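Local coordinates for protein putative hydrolase (PDB 4HBS) that is a putative hydrolase of undetermined substrate, built as a five-bladed beta-propeller and possibly acting on carbohydrates, at residues G317-M322 against Q335-T340; C295-V300 against V356-I361; N46-R51 against E109-L114; I71-N76 against S98-T103. All coordinates share one frame; numbering follows the deposited sequence.

Interaction 1 (G317-M322 against Q335-T340); sequences GRDVLM and QKTLFT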
loop_
_atom_site.group_PDB
_atom_site.type_symbol
_atom_site.label_atom_id
_atom_site.label_comp_id
_atom_site.label_asym_id
_atom_site.label_seq_id
_atom_site.Cartn_x
_atom_site.Cartn_y
_atom_site.Cartn_z
ATOM N N GLY A 317 9.438 6.839 -10.613
ATOM C CA GLY A 317 10.363 6.033 -11.382
ATOM C C GLY A 317 9.893 4.602 -11.435
ATOM O O GLY A 317 9.213 4.130 -10.523
ATOM N N ARG A 318 10.209 3.927 -12.524
ATOM C CA ARG A 318 9.846 2.535 -12.712
ATOM C C ARG A 318 10.862 1.656 -12.018
ATOM O O ARG A 318 10.546 0.495 -11.783
ATOM C CB ARG A 318 9.743 2.185 -14.205
ATOM C CG ARG A 318 8.707 3.012 -14.945
ATOM C CD ARG A 318 8.507 2.608 -16.396
ATOM N NE ARG A 318 9.683 2.856 -17.257
ATOM C CZ ARG A 318 10.417 1.925 -17.896
ATOM N NH1 ARG A 318 10.140 0.626 -17.759
ATOM N NH2 ARG A 318 11.440 2.290 -18.664
ATOM N N ASP A 319 12.073 2.177 -11.664
ATOM C CA ASP A 319 13.077 1.371 -10.942
ATOM C C ASP A 319 12.660 1.160 -9.469
ATOM O O ASP A 319 12.437 2.132 -8.754
ATOM C CB ASP A 319 14.490 2.012 -10.999
ATOM C CG ASP A 319 15.212 1.948 -12.348
ATOM O OD1 ASP A 319 14.713 1.247 -13.260
ATOM O OD2 ASP A 319 16.291 2.581 -12.479
ATOM N N VAL A 320 12.523 -0.118 -9.045
ATOM C CA VAL A 320 12.203 -0.501 -7.661
ATOM C C VAL A 320 13.531 -0.658 -6.959
ATOM O O VAL A 320 14.320 -1.510 -7.367
ATOM C CB VAL A 320 11.368 -1.797 -7.611
ATOM C CG1 VAL A 320 11.144 -2.250 -6.168
ATOM C CG2 VAL A 320 10.043 -1.601 -8.341
ATOM N N LEU A 321 13.802 0.170 -5.938
ATOM C CA LEU A 321 15.084 0.181 -5.232
ATOM C C LEU A 321 15.100 -0.672 -3.989
ATOM O O LEU A 321 14.062 -0.887 -3.370
ATOM C CB LEU A 321 15.433 1.613 -4.822
ATOM C CG LEU A 321 15.398 2.644 -5.932
ATOM C CD1 LEU A 321 15.812 3.987 -5.404
ATOM C CD2 LEU A 321 16.267 2.223 -7.111
HETATM N N MSE A 322 16.304 -1.114 -3.592
HETATM C CA MSE A 322 16.502 -1.875 -2.372
HETATM C C MSE A 322 17.758 -1.395 -1.660
HETATM O O MSE A 322 18.785 -1.185 -2.309
HETATM C CB MSE A 322 16.592 -3.378 -2.642
HETATM C CG MSE A 322 16.587 -4.204 -1.343
HETATM SE SE MSE A 322 16.788 -6.097 -1.579
HETATM C CE MSE A 322 15.090 -6.441 -2.079
ATOM N N GLN A 335 22.476 0.969 -2.164
ATOM C CA GLN A 335 21.281 0.974 -2.996
ATOM C C GLN A 335 21.483 0.007 -4.139
ATOM O O GLN A 335 22.598 -0.112 -4.649
ATOM C CB GLN A 335 21.006 2.381 -3.538
ATOM C CG GLN A 335 19.714 2.542 -4.351
ATOM C CD GLN A 335 19.684 3.924 -4.959
ATOM O OE1 GLN A 335 19.573 4.925 -4.249
ATOM N NE2 GLN A 335 19.897 4.025 -6.269
ATOM N N LYS A 336 20.432 -0.710 -4.511
ATOM C CA LYS A 336 20.441 -1.641 -5.641
ATOM C C LYS A 336 19.141 -1.468 -6.406
ATOM O O LYS A 336 18.150 -1.070 -5.803
ATOM C CB LYS A 336 20.562 -3.099 -5.152
ATOM C CG LYS A 336 21.843 -3.451 -4.406
ATOM C CD LYS A 336 22.935 -3.838 -5.336
ATOM C CE LYS A 336 24.275 -3.839 -4.669
ATOM N NZ LYS A 336 25.262 -4.614 -5.456
ATOM N N THR A 337 19.121 -1.755 -7.706
ATOM C CA THR A 337 17.881 -1.709 -8.469
ATOM C C THR A 337 17.383 -3.151 -8.520
ATOM O O THR A 337 18.032 -4.013 -9.122
ATOM C CB THR A 337 18.078 -1.046 -9.821
ATOM O OG1 THR A 337 18.442 0.314 -9.587
ATOM C CG2 THR A 337 16.831 -1.071 -10.663
ATOM N N LEU A 338 16.272 -3.429 -7.813
ATOM C CA LEU A 338 15.680 -4.768 -7.754
ATOM C C LEU A 338 15.195 -5.154 -9.139
ATOM O O LEU A 338 15.607 -6.184 -9.676
ATOM C CB LEU A 338 14.545 -4.785 -6.734
ATOM C CG LEU A 338 13.993 -6.133 -6.350
ATOM C CD1 LEU A 338 15.049 -6.991 -5.700
ATOM C CD2 LEU A 338 12.791 -5.973 -5.420
ATOM N N PHE A 339 14.415 -4.273 -9.757
ATOM C CA PHE A 339 13.950 -4.426 -11.129
ATOM C C PHE A 339 13.266 -3.139 -11.609
ATOM O O PHE A 339 13.036 -2.230 -10.815
ATOM C CB PHE A 339 13.016 -5.632 -11.271
ATOM C CG PHE A 339 11.598 -5.452 -10.791
ATOM C CD1 PHE A 339 11.295 -5.494 -9.436
ATOM C CD2 PHE A 339 10.544 -5.367 -11.698
ATOM C CE1 PHE A 339 9.971 -5.392 -8.996
ATOM C CE2 PHE A 339 9.220 -5.315 -11.256
ATOM C CZ PHE A 339 8.942 -5.327 -9.911
ATOM N N THR A 340 12.952 -3.079 -12.899
ATOM C CA THR A 340 12.301 -1.934 -13.533
ATOM C C THR A 340 10.896 -2.315 -13.933
ATOM O O THR A 340 10.718 -3.287 -14.657
ATOM C CB THR A 340 13.107 -1.477 -14.720
ATOM O OG1 THR A 340 14.451 -1.271 -14.290
ATOM C CG2 THR A 340 12.572 -0.200 -15.308
#
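V320 sits opposite two residues of the partner strand at once: its N donates to F339 O at 2.8 Å, almost straight at 173°, while its O accepts L338 N at 2.8 Å. D319 pairs with T340 before this point and L321 with T337 after it, so one residue faces two, which defines a beta bulge at L338-F339. Regular antiparallel pairing resumes at M322 and K336, joined by two N-H...O bonds. The bulge puts L338 and F339 both beside V320. V320 CG2 lies over the face of the F339 ring, 4.3 Å from its centroid, a CH-pi contact, and V320 CG1 approaches L338 CD2. M322, a selenomethionine, bends at its last torsion (-78°) and brings CE to 3.7 Å from L338 CD1. On the other face, T340 OG1 donates to D319 OD1 at 2.7 Å, meeting the carboxylate on its anti side and 34° out of its plane, and T337 CG2 rests on D319 CG. Further out, R318 lays its guanidinium face against T340 CG2 while NH1 bonds to L341 O, and K336 reaches a salt bridge with D412. The arrangement is a bulged beta hairpin, the two final strands of a four-stranded propeller blade.

Interaction 2 (C295-V300 against V356-I361); sequences CSMPWV and VYMVNI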
loop_
_atom_site.group_PDB
_atom_site.type_symbol
_atom_site.label_atom_id
_atom_site.label_comp_id
_atom_site.label_asym_id
_atom_site.label_seq_id
_atom_site.Cartn_x
_atom_site.Cartn_y
_atom_site.Cartn_z
ATOM N N CYS A 295 13.850 7.946 -2.418
ATOM C CA CYS A 295 12.878 6.874 -2.589
ATOM C C CYS A 295 11.548 7.258 -1.935
ATOM O O CYS A 295 11.521 8.144 -1.080
ATOM C CB CYS A 295 13.428 5.548 -2.047
ATOM S SG CYS A 295 12.605 4.935 -0.555
ATOM N N SER A 296 10.455 6.599 -2.345
ATOM C CA SER A 296 9.120 6.844 -1.792
ATOM C C SER A 296 8.464 5.524 -1.372
ATOM O O SER A 296 8.742 4.475 -1.959
ATOM C CB SER A 296 8.245 7.572 -2.804
ATOM O OG SER A 296 7.992 6.755 -3.934
HETATM N N MSE A 297 7.572 5.593 -0.370
HETATM C CA MSE A 297 6.871 4.439 0.187
HETATM C C MSE A 297 7.876 3.337 0.566
HETATM O O MSE A 297 7.840 2.246 0.001
HETATM C CB MSE A 297 5.774 3.911 -0.791
HETATM C CG MSE A 297 4.443 4.617 -0.642
HETATM SE SE MSE A 297 3.732 4.494 1.157
HETATM C CE MSE A 297 2.491 5.992 1.127
ATOM N N PRO A 298 8.819 3.626 1.483
ATOM C CA PRO A 298 9.812 2.609 1.858
ATOM C C PRO A 298 9.185 1.512 2.697
ATOM O O PRO A 298 8.507 1.816 3.671
ATOM C CB PRO A 298 10.827 3.412 2.662
ATOM C CG PRO A 298 10.038 4.483 3.279
ATOM C CD PRO A 298 9.020 4.870 2.247
ATOM N N TRP A 299 9.387 0.252 2.312
ATOM C CA TRP A 299 8.870 -0.912 3.028
ATOM C C TRP A 299 10.005 -1.604 3.648
ATOM O O TRP A 299 10.842 -2.117 2.912
ATOM C CB TRP A 299 8.162 -1.860 2.063
ATOM C CG TRP A 299 6.859 -1.324 1.603
ATOM C CD1 TRP A 299 6.622 -0.569 0.491
ATOM C CD2 TRP A 299 5.628 -1.396 2.315
ATOM N NE1 TRP A 299 5.312 -0.156 0.471
ATOM C CE2 TRP A 299 4.668 -0.672 1.573
ATOM C CE3 TRP A 299 5.239 -1.999 3.520
ATOM C CZ2 TRP A 299 3.329 -0.569 1.985
ATOM C CZ3 TRP A 299 3.918 -1.893 3.925
ATOM C CH2 TRP A 299 2.982 -1.187 3.163
ATOM N N VAL A 300 10.067 -1.650 4.994
ATOM C CA VAL A 300 11.159 -2.326 5.707
ATOM C C VAL A 300 10.686 -3.686 6.262
ATOM O O VAL A 300 9.523 -3.843 6.664
ATOM C CB VAL A 300 11.735 -1.417 6.818
ATOM C CG1 VAL A 300 12.748 -2.167 7.693
ATOM C CG2 VAL A 300 12.371 -0.171 6.198
ATOM N N VAL A 356 3.308 5.354 -12.311
ATOM C CA VAL A 356 3.313 4.124 -11.562
ATOM C C VAL A 356 3.702 4.581 -10.153
ATOM O O VAL A 356 4.595 5.420 -9.996
ATOM C CB VAL A 356 4.189 2.976 -12.145
ATOM C CG1 VAL A 356 5.567 3.454 -12.584
ATOM C CG2 VAL A 356 4.296 1.829 -11.160
ATOM N N TYR A 357 2.967 4.148 -9.154
ATOM C CA TYR A 357 3.232 4.602 -7.798
ATOM C C TYR A 357 2.761 3.563 -6.808
ATOM O O TYR A 357 2.324 2.487 -7.223
ATOM C CB TYR A 357 2.566 5.968 -7.560
ATOM C CG TYR A 357 1.069 5.982 -7.789
ATOM C CD1 TYR A 357 0.539 6.084 -9.074
ATOM C CD2 TYR A 357 0.184 5.962 -6.719
ATOM C CE1 TYR A 357 -0.835 6.085 -9.290
ATOM C CE2 TYR A 357 -1.190 5.995 -6.919
ATOM C CZ TYR A 357 -1.699 6.074 -8.208
ATOM O OH TYR A 357 -3.054 6.149 -8.421
HETATM N N MSE A 358 2.948 3.830 -5.510
HETATM C CA MSE A 358 2.542 2.923 -4.457
HETATM C C MSE A 358 3.080 1.509 -4.695
HETATM O O MSE A 358 2.316 0.535 -4.757
HETATM C CB MSE A 358 1.021 2.907 -4.358
HETATM C CG MSE A 358 0.535 2.573 -2.985
HETATM SE SE MSE A 358 0.638 4.075 -1.795
HETATM C CE MSE A 358 -0.896 5.088 -2.560
ATOM N N VAL A 359 4.393 1.402 -4.858
ATOM C CA VAL A 359 5.019 0.100 -5.047
ATOM C C VAL A 359 5.075 -0.497 -3.656
ATOM O O VAL A 359 5.873 -0.048 -2.830
ATOM C CB VAL A 359 6.379 0.194 -5.749
ATOM C CG1 VAL A 359 6.969 -1.189 -5.956
ATOM C CG2 VAL A 359 6.227 0.902 -7.090
ATOM N N ASN A 360 4.121 -1.413 -3.370
ATOM C CA ASN A 360 3.911 -2.032 -2.066
ATOM C C ASN A 360 4.385 -3.439 -2.006
ATOM O O ASN A 360 4.372 -4.137 -3.003
ATOM C CB ASN A 360 2.429 -1.982 -1.695
ATOM C CG ASN A 360 1.981 -0.603 -1.268
ATOM O OD1 ASN A 360 2.789 0.319 -1.077
ATOM N ND2 ASN A 360 0.686 -0.437 -1.088
ATOM N N ILE A 361 4.743 -3.865 -0.789
ATOM C CA ILE A 361 5.304 -5.174 -0.457
ATOM C C ILE A 361 4.229 -5.945 0.321
ATOM O O ILE A 361 3.509 -5.333 1.112
ATOM C CB ILE A 361 6.632 -4.889 0.327
ATOM C CG1 ILE A 361 7.828 -4.929 -0.623
ATOM C CG2 ILE A 361 6.850 -5.733 1.577
ATOM C CD1 ILE A 361 8.269 -6.313 -0.998
#
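W299 and I361 lie alongside each other, their side chains running opposite ways, with I361 CB 3.8 Å from W299 CG. The backbone of the partner strand lies over one face of the indole: I361 N stands 3.8 Å above the ring plane, offset toward the rim. N360 comes in obliquely, its amide plane turned 74° from the ring. W299 NE1 donates to N360 OD1 at 3.0 Å, a weak bond bent to 128° that accompanies the packing over the ring face. N360 ND2 bonds to V61 O, and this stronger bond, with the weak one to W299, probably holds the amide's orientation. A leucine in place of W299 would probably leave N360 OD1 without its indole donor and open a gap beside I361. Further along, two selenomethionines cross: M297, bent at its second torsion, sets both CG and CE 4.0 Å from M358 SE. The short strands 298-300 and 356-361 run nearly parallel, their axes 7.4 Å apart, and share no backbone bonds. They belong to different sheets, 298-303 pairing with 306-312 and 356-361 with 371-377, while F62 of strand 60-65 touches W299, M358 and N360 from a third.

Interaction 3 (N46-R51 against E109-L114); sequences NALFTR and ENLVWL
R51 and W113 meet because each side chain leaves its backbone with CG anti to the carbonyl carbon (chi1 -48° in R51) and R51 then bends at its third torsion, 66°. This turns the guanidinium so that W113 NE1 lies over the centre of one face, 3.4 Å from R51 CZ. The planes are 50° apart, so the groups meet aslant and do not stack flat; W113 CZ2 also touches R51 CD at 3.7 Å. Alongside, L111 CD1 lies 3.7 Å from L48 O. F49, the first residue past the end of helix 43-48, brings CE2 to 4.2 Å from W113 CH2. The contact thus packs the end of that helix and the following loop against 111-113, the edge strand of a four-stranded propeller blade. R51 also forms a salt bridge from NE to D108, and NH1 bonds to W55 O and L53 O. A leucine at R51 would probably leave D108 without this counter-charge and open a gap beside the W113 indole.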
loop_
_atom_site.group_PDB
_atom_site.type_symbol
_atom_site.label_atom_id
_atom_site.label_comp_id
_atom_site.label_asym_id
_atom_site.label_seq_id
_atom_site.Cartn_x
_atom_site.Cartn_y
_atom_site.Cartn_z
ATOM N N ASN A 46 -3.283 -10.710 -10.807
ATOM C CA ASN A 46 -3.779 -9.742 -11.792
ATOM C C ASN A 46 -5.221 -10.108 -12.204
ATOM O O ASN A 46 -6.039 -9.210 -12.364
ATOM C CB ASN A 46 -2.868 -9.684 -13.027
ATOM C CG ASN A 46 -1.539 -9.028 -12.764
ATOM O OD1 ASN A 46 -1.223 -8.651 -11.636
ATOM N ND2 ASN A 46 -0.717 -8.873 -13.791
ATOM N N ALA A 47 -5.546 -11.430 -12.296
ATOM C CA ALA A 47 -6.893 -11.904 -12.643
ATOM C C ALA A 47 -7.849 -11.693 -11.495
ATOM O O ALA A 47 -8.988 -11.284 -11.737
ATOM C CB ALA A 47 -6.865 -13.373 -13.025
ATOM N N LEU A 48 -7.405 -11.937 -10.245
ATOM C CA LEU A 48 -8.259 -11.714 -9.075
ATOM C C LEU A 48 -8.773 -10.276 -9.017
ATOM O O LEU A 48 -9.944 -10.073 -8.705
ATOM C CB LEU A 48 -7.525 -12.036 -7.764
ATOM C CG LEU A 48 -7.471 -13.489 -7.358
ATOM C CD1 LEU A 48 -6.524 -13.668 -6.179
ATOM C CD2 LEU A 48 -8.878 -14.034 -7.023
ATOM N N PHE A 49 -7.926 -9.289 -9.361
ATOM C CA PHE A 49 -8.300 -7.881 -9.348
ATOM C C PHE A 49 -8.710 -7.366 -10.759
ATOM O O PHE A 49 -8.664 -6.164 -11.010
ATOM C CB PHE A 49 -7.174 -7.058 -8.730
ATOM C CG PHE A 49 -6.999 -7.408 -7.264
ATOM C CD1 PHE A 49 -6.271 -8.532 -6.879
ATOM C CD2 PHE A 49 -7.591 -6.639 -6.273
ATOM C CE1 PHE A 49 -6.123 -8.865 -5.533
ATOM C CE2 PHE A 49 -7.453 -6.982 -4.929
ATOM C CZ PHE A 49 -6.710 -8.091 -4.565
ATOM N N THR A 50 -9.169 -8.284 -11.652
ATOM C CA THR A 50 -9.791 -7.974 -12.943
ATOM C C THR A 50 -11.219 -8.372 -12.709
ATOM O O THR A 50 -11.571 -9.527 -12.962
ATOM C CB THR A 50 -9.139 -8.712 -14.105
ATOM O OG1 THR A 50 -7.751 -8.499 -14.073
ATOM C CG2 THR A 50 -9.633 -8.240 -15.427
ATOM N N ARG A 51 -12.015 -7.467 -12.094
ATOM C CA ARG A 51 -13.398 -7.751 -11.691
ATOM C C ARG A 51 -14.398 -6.937 -12.504
ATOM O O ARG A 51 -14.026 -5.926 -13.096
ATOM C CB ARG A 51 -13.568 -7.450 -10.199
ATOM C CG ARG A 51 -12.455 -8.057 -9.331
ATOM C CD ARG A 51 -12.683 -7.996 -7.828
ATOM N NE ARG A 51 -13.823 -8.812 -7.412
ATOM C CZ ARG A 51 -15.081 -8.392 -7.285
ATOM N NH1 ARG A 51 -15.394 -7.125 -7.521
ATOM N NH2 ARG A 51 -16.033 -9.237 -6.926
ATOM N N GLU A 109 -14.598 -15.657 -5.026
ATOM C CA GLU A 109 -15.463 -15.920 -3.871
ATOM C C GLU A 109 -14.743 -15.641 -2.540
ATOM O O GLU A 109 -15.415 -15.377 -1.546
ATOM C CB GLU A 109 -16.002 -17.379 -3.884
ATOM C CG GLU A 109 -14.949 -18.479 -3.996
ATOM C CD GLU A 109 -15.448 -19.915 -4.058
ATOM O OE1 GLU A 109 -16.682 -20.133 -4.065
ATOM O OE2 GLU A 109 -14.592 -20.828 -4.122
ATOM N N ASN A 110 -13.390 -15.710 -2.518
ATOM C CA ASN A 110 -12.602 -15.485 -1.314
ATOM C C ASN A 110 -12.328 -14.004 -1.036
ATOM O O ASN A 110 -11.947 -13.686 0.082
ATOM C CB ASN A 110 -11.300 -16.252 -1.383
ATOM C CG ASN A 110 -11.519 -17.746 -1.474
ATOM O OD1 ASN A 110 -11.441 -18.350 -2.551
ATOM N ND2 ASN A 110 -11.859 -18.365 -0.353
ATOM N N LEU A 111 -12.521 -13.104 -2.011
ATOM C CA LEU A 111 -12.354 -11.669 -1.788
ATOM C C LEU A 111 -13.654 -11.146 -1.175
ATOM O O LEU A 111 -14.609 -10.904 -1.910
ATOM C CB LEU A 111 -12.035 -10.944 -3.117
ATOM C CG LEU A 111 -10.826 -11.449 -3.919
ATOM C CD1 LEU A 111 -10.512 -10.502 -5.066
ATOM C CD2 LEU A 111 -9.594 -11.623 -3.039
ATOM N N VAL A 112 -13.720 -11.036 0.165
ATOM C CA VAL A 112 -14.938 -10.595 0.868
ATOM C C VAL A 112 -14.930 -9.065 1.021
ATOM O O VAL A 112 -14.410 -8.544 2.008
ATOM C CB VAL A 112 -15.096 -11.311 2.235
ATOM C CG1 VAL A 112 -16.421 -10.943 2.894
ATOM C CG2 VAL A 112 -14.985 -12.829 2.061
ATOM N N TRP A 113 -15.551 -8.357 0.059
ATOM C CA TRP A 113 -15.610 -6.886 0.055
ATOM C C TRP A 113 -16.537 -6.416 1.165
ATOM O O TRP A 113 -17.755 -6.637 1.074
ATOM C CB TRP A 113 -16.091 -6.354 -1.319
ATOM C CG TRP A 113 -15.244 -6.841 -2.450
ATOM C CD1 TRP A 113 -15.437 -7.977 -3.186
ATOM C CD2 TRP A 113 -13.945 -6.351 -2.799
ATOM N NE1 TRP A 113 -14.355 -8.200 -4.005
ATOM C CE2 TRP A 113 -13.410 -7.228 -3.771
ATOM C CE3 TRP A 113 -13.179 -5.253 -2.385
ATOM C CZ2 TRP A 113 -12.144 -7.029 -4.346
ATOM C CZ3 TRP A 113 -11.921 -5.074 -2.927
ATOM C CH2 TRP A 113 -11.419 -5.944 -3.909
ATOM N N LEU A 114 -15.977 -5.797 2.233
ATOM C CA LEU A 114 -16.772 -5.314 3.372
ATOM C C LEU A 114 -17.220 -3.910 3.042
ATOM O O LEU A 114 -16.840 -2.936 3.713
ATOM C CB LEU A 114 -15.951 -5.350 4.674
ATOM C CG LEU A 114 -15.271 -6.655 5.039
ATOM C CD1 LEU A 114 -14.381 -6.445 6.206
ATOM C CD2 LEU A 114 -16.280 -7.743 5.314
#

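Interaction 4 (I71-N76 against S98-T103); sequences IFWSFN and SIMVQT
I71 pairs with Q102, W73 with M100 and F75 with S98 as hydrogen-bonded antiparallel pairs, the short strand axes lying 4.7 Å apart at 157°. Within the central pair, W73 N reaches M100 O at 2.9 Å and M100 N returns a bond to W73 O. The chain of M100, a selenomethionine, bends at its last two torsions, which carries CE over the W73 indole face, 3.7 Å from the centroid of the five-membered ring. SE lies obliquely at 4.1 Å from the same centroid, a Met-aromatic contact. At the ring edge, W73 NE1 donates to Q102 OE1 at 2.9 Å; the acceptor lies only 9° from the ring plane, reached because Q102 is extended with CG anti to its backbone N (176°). The Q102 NE2 end bonds to Y45 OH, so both ends of the amide are held. These are the two middle strands of a four-stranded propeller blade, flanked by 60-65 and 111-113. Beside W73, F75 turns a ring edge to M100, with CE1 4.1 Å from M100 CB. On the other face of the sheet, F72 CZ meets I99 CG2 at 3.6 Å, and F72 also touches M170 and M172 of strand 169-178 in the neighbouring blade.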
loop_
_atom_site.group_PDB
_atom_site.type_symbol
_atom_site.label_atom_id
_atom_site.label_comp_id
_atom_site.label_asym_id
_atom_site.label_seq_id
_atom_site.Cartn_x
_atom_site.Cartn_y
_atom_site.Cartn_z
ATOM N N ILE A 71 -6.464 -12.432 5.159
ATOM C CA ILE A 71 -5.622 -11.273 4.834
ATOM C C ILE A 71 -6.528 -10.067 4.693
ATOM O O ILE A 71 -7.553 -10.143 4.011
ATOM C CB ILE A 71 -4.776 -11.500 3.548
ATOM C CG1 ILE A 71 -3.812 -12.676 3.742
ATOM C CG2 ILE A 71 -4.014 -10.207 3.151
ATOM C CD1 ILE A 71 -3.182 -13.130 2.543
ATOM N N PHE A 72 -6.142 -8.951 5.319
ATOM C CA PHE A 72 -6.903 -7.708 5.274
ATOM C C PHE A 72 -6.324 -6.813 4.171
ATOM O O PHE A 72 -5.135 -6.545 4.179
ATOM C CB PHE A 72 -6.850 -7.015 6.646
ATOM C CG PHE A 72 -7.275 -5.572 6.627
ATOM C CD1 PHE A 72 -8.609 -5.221 6.757
ATOM C CD2 PHE A 72 -6.348 -4.565 6.401
ATOM C CE1 PHE A 72 -9.005 -3.888 6.663
ATOM C CE2 PHE A 72 -6.747 -3.236 6.305
ATOM C CZ PHE A 72 -8.071 -2.904 6.424
ATOM N N TRP A 73 -7.167 -6.341 3.246
ATOM C CA TRP A 73 -6.764 -5.446 2.153
ATOM C C TRP A 73 -7.418 -4.106 2.342
ATOM O O TRP A 73 -8.632 -4.082 2.551
ATOM C CB TRP A 73 -7.204 -6.016 0.795
ATOM C CG TRP A 73 -6.534 -7.287 0.418
ATOM C CD1 TRP A 73 -6.732 -8.519 0.975
ATOM C CD2 TRP A 73 -5.625 -7.477 -0.667
ATOM N NE1 TRP A 73 -5.978 -9.461 0.318
ATOM C CE2 TRP A 73 -5.306 -8.854 -0.710
ATOM C CE3 TRP A 73 -5.007 -6.609 -1.585
ATOM C CZ2 TRP A 73 -4.387 -9.377 -1.627
ATOM C CZ3 TRP A 73 -4.111 -7.131 -2.503
ATOM C CH2 TRP A 73 -3.810 -8.499 -2.520
ATOM N N SER A 74 -6.660 -2.996 2.245
ATOM C CA SER A 74 -7.241 -1.650 2.309
ATOM C C SER A 74 -6.946 -0.912 1.022
ATOM O O SER A 74 -5.873 -1.085 0.434
ATOM C CB SER A 74 -6.735 -0.855 3.507
ATOM O OG SER A 74 -5.359 -0.544 3.448
ATOM N N PHE A 75 -7.902 -0.096 0.573
ATOM C CA PHE A 75 -7.779 0.670 -0.658
ATOM C C PHE A 75 -8.096 2.095 -0.400
ATOM O O PHE A 75 -8.833 2.414 0.535
ATOM C CB PHE A 75 -8.721 0.128 -1.757
ATOM C CG PHE A 75 -8.588 -1.358 -1.991
ATOM C CD1 PHE A 75 -9.254 -2.266 -1.179
ATOM C CD2 PHE A 75 -7.750 -1.853 -2.989
ATOM C CE1 PHE A 75 -9.073 -3.635 -1.340
ATOM C CE2 PHE A 75 -7.569 -3.234 -3.143
ATOM C CZ PHE A 75 -8.242 -4.114 -2.320
ATOM N N ASN A 76 -7.563 2.963 -1.264
ATOM C CA ASN A 76 -7.784 4.400 -1.249
ATOM C C ASN A 76 -8.851 4.626 -2.319
ATOM O O ASN A 76 -9.777 3.797 -2.403
ATOM C CB ASN A 76 -6.445 5.143 -1.484
ATOM C CG ASN A 76 -5.468 5.024 -0.333
ATOM O OD1 ASN A 76 -5.834 4.721 0.798
ATOM N ND2 ASN A 76 -4.194 5.253 -0.597
ATOM N N SER A 98 -11.865 2.018 1.207
ATOM C CA SER A 98 -12.673 0.826 1.398
ATOM C C SER A 98 -11.784 -0.290 1.847
ATOM O O SER A 98 -10.556 -0.163 1.776
ATOM C CB SER A 98 -13.405 0.449 0.112
ATOM O OG SER A 98 -12.529 0.335 -0.994
ATOM N N ILE A 99 -12.381 -1.364 2.360
ATOM C CA ILE A 99 -11.615 -2.500 2.837
ATOM C C ILE A 99 -12.232 -3.802 2.319
ATOM O O ILE A 99 -13.348 -3.828 1.782
ATOM C CB ILE A 99 -11.473 -2.481 4.391
ATOM C CG1 ILE A 99 -12.831 -2.732 5.103
ATOM C CG2 ILE A 99 -10.807 -1.162 4.861
ATOM C CD1 ILE A 99 -12.806 -2.732 6.629
HETATM N N MSE A 100 -11.466 -4.869 2.467
HETATM C CA MSE A 100 -11.830 -6.218 2.036
HETATM C C MSE A 100 -11.058 -7.245 2.875
HETATM O O MSE A 100 -10.012 -6.910 3.432
HETATM C CB MSE A 100 -11.494 -6.349 0.528
HETATM C CG MSE A 100 -11.720 -7.734 -0.085
HETATM SE SE MSE A 100 -10.144 -8.789 -0.111
HETATM C CE MSE A 100 -9.338 -8.020 -1.518
ATOM N N VAL A 101 -11.598 -8.468 2.999
ATOM C CA VAL A 101 -10.951 -9.587 3.701
ATOM C C VAL A 101 -10.794 -10.724 2.716
ATOM O O VAL A 101 -11.792 -11.161 2.152
ATOM C CB VAL A 101 -11.714 -10.089 4.965
ATOM C CG1 VAL A 101 -10.946 -11.233 5.618
ATOM C CG2 VAL A 101 -11.953 -8.968 5.969
ATOM N N GLN A 102 -9.564 -11.206 2.511
ATOM C CA GLN A 102 -9.294 -12.347 1.645
ATOM C C GLN A 102 -9.199 -13.568 2.509
ATOM O O GLN A 102 -8.373 -13.577 3.418
ATOM C CB GLN A 102 -7.990 -12.155 0.882
ATOM C CG GLN A 102 -7.573 -13.347 0.016
ATOM C CD GLN A 102 -6.196 -13.205 -0.552
ATOM O OE1 GLN A 102 -5.471 -12.261 -0.266
ATOM N NE2 GLN A 102 -5.782 -14.175 -1.330
ATOM N N THR A 103 -10.001 -14.613 2.225
ATOM C CA THR A 103 -9.963 -15.873 2.970
ATOM C C THR A 103 -9.128 -16.890 2.196
ATOM O O THR A 103 -8.964 -16.734 0.987
ATOM C CB THR A 103 -11.388 -16.398 3.176
ATOM O OG1 THR A 103 -12.022 -16.527 1.896
ATOM C CG2 THR A 103 -12.206 -15.508 4.081
#

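In the fold
From the N terminus, 46-51 opens the first loop, which 109-114 closes as interaction 3; interaction 4, joining 71-76 to 98-103, lies wholly within it. The two share a sheet, with V112 N 2.8 Å from V101 O between its neighbouring strands. Much later, 295-300 opens a second loop that 356-361 closes as interaction 2, and the hairpin of interaction 1 falls inside. The two loops follow in series and none of the contacts cross. V320 CG2 packs on V359 CG1 to link interactions 1 and 2, and M358 CE touches N76 ND2 to link interactions 2 and 4. Strand 356-361 joins the sheet that also takes in N-terminal strands 24-26 and 38-42, consistent with closure of the propeller ring.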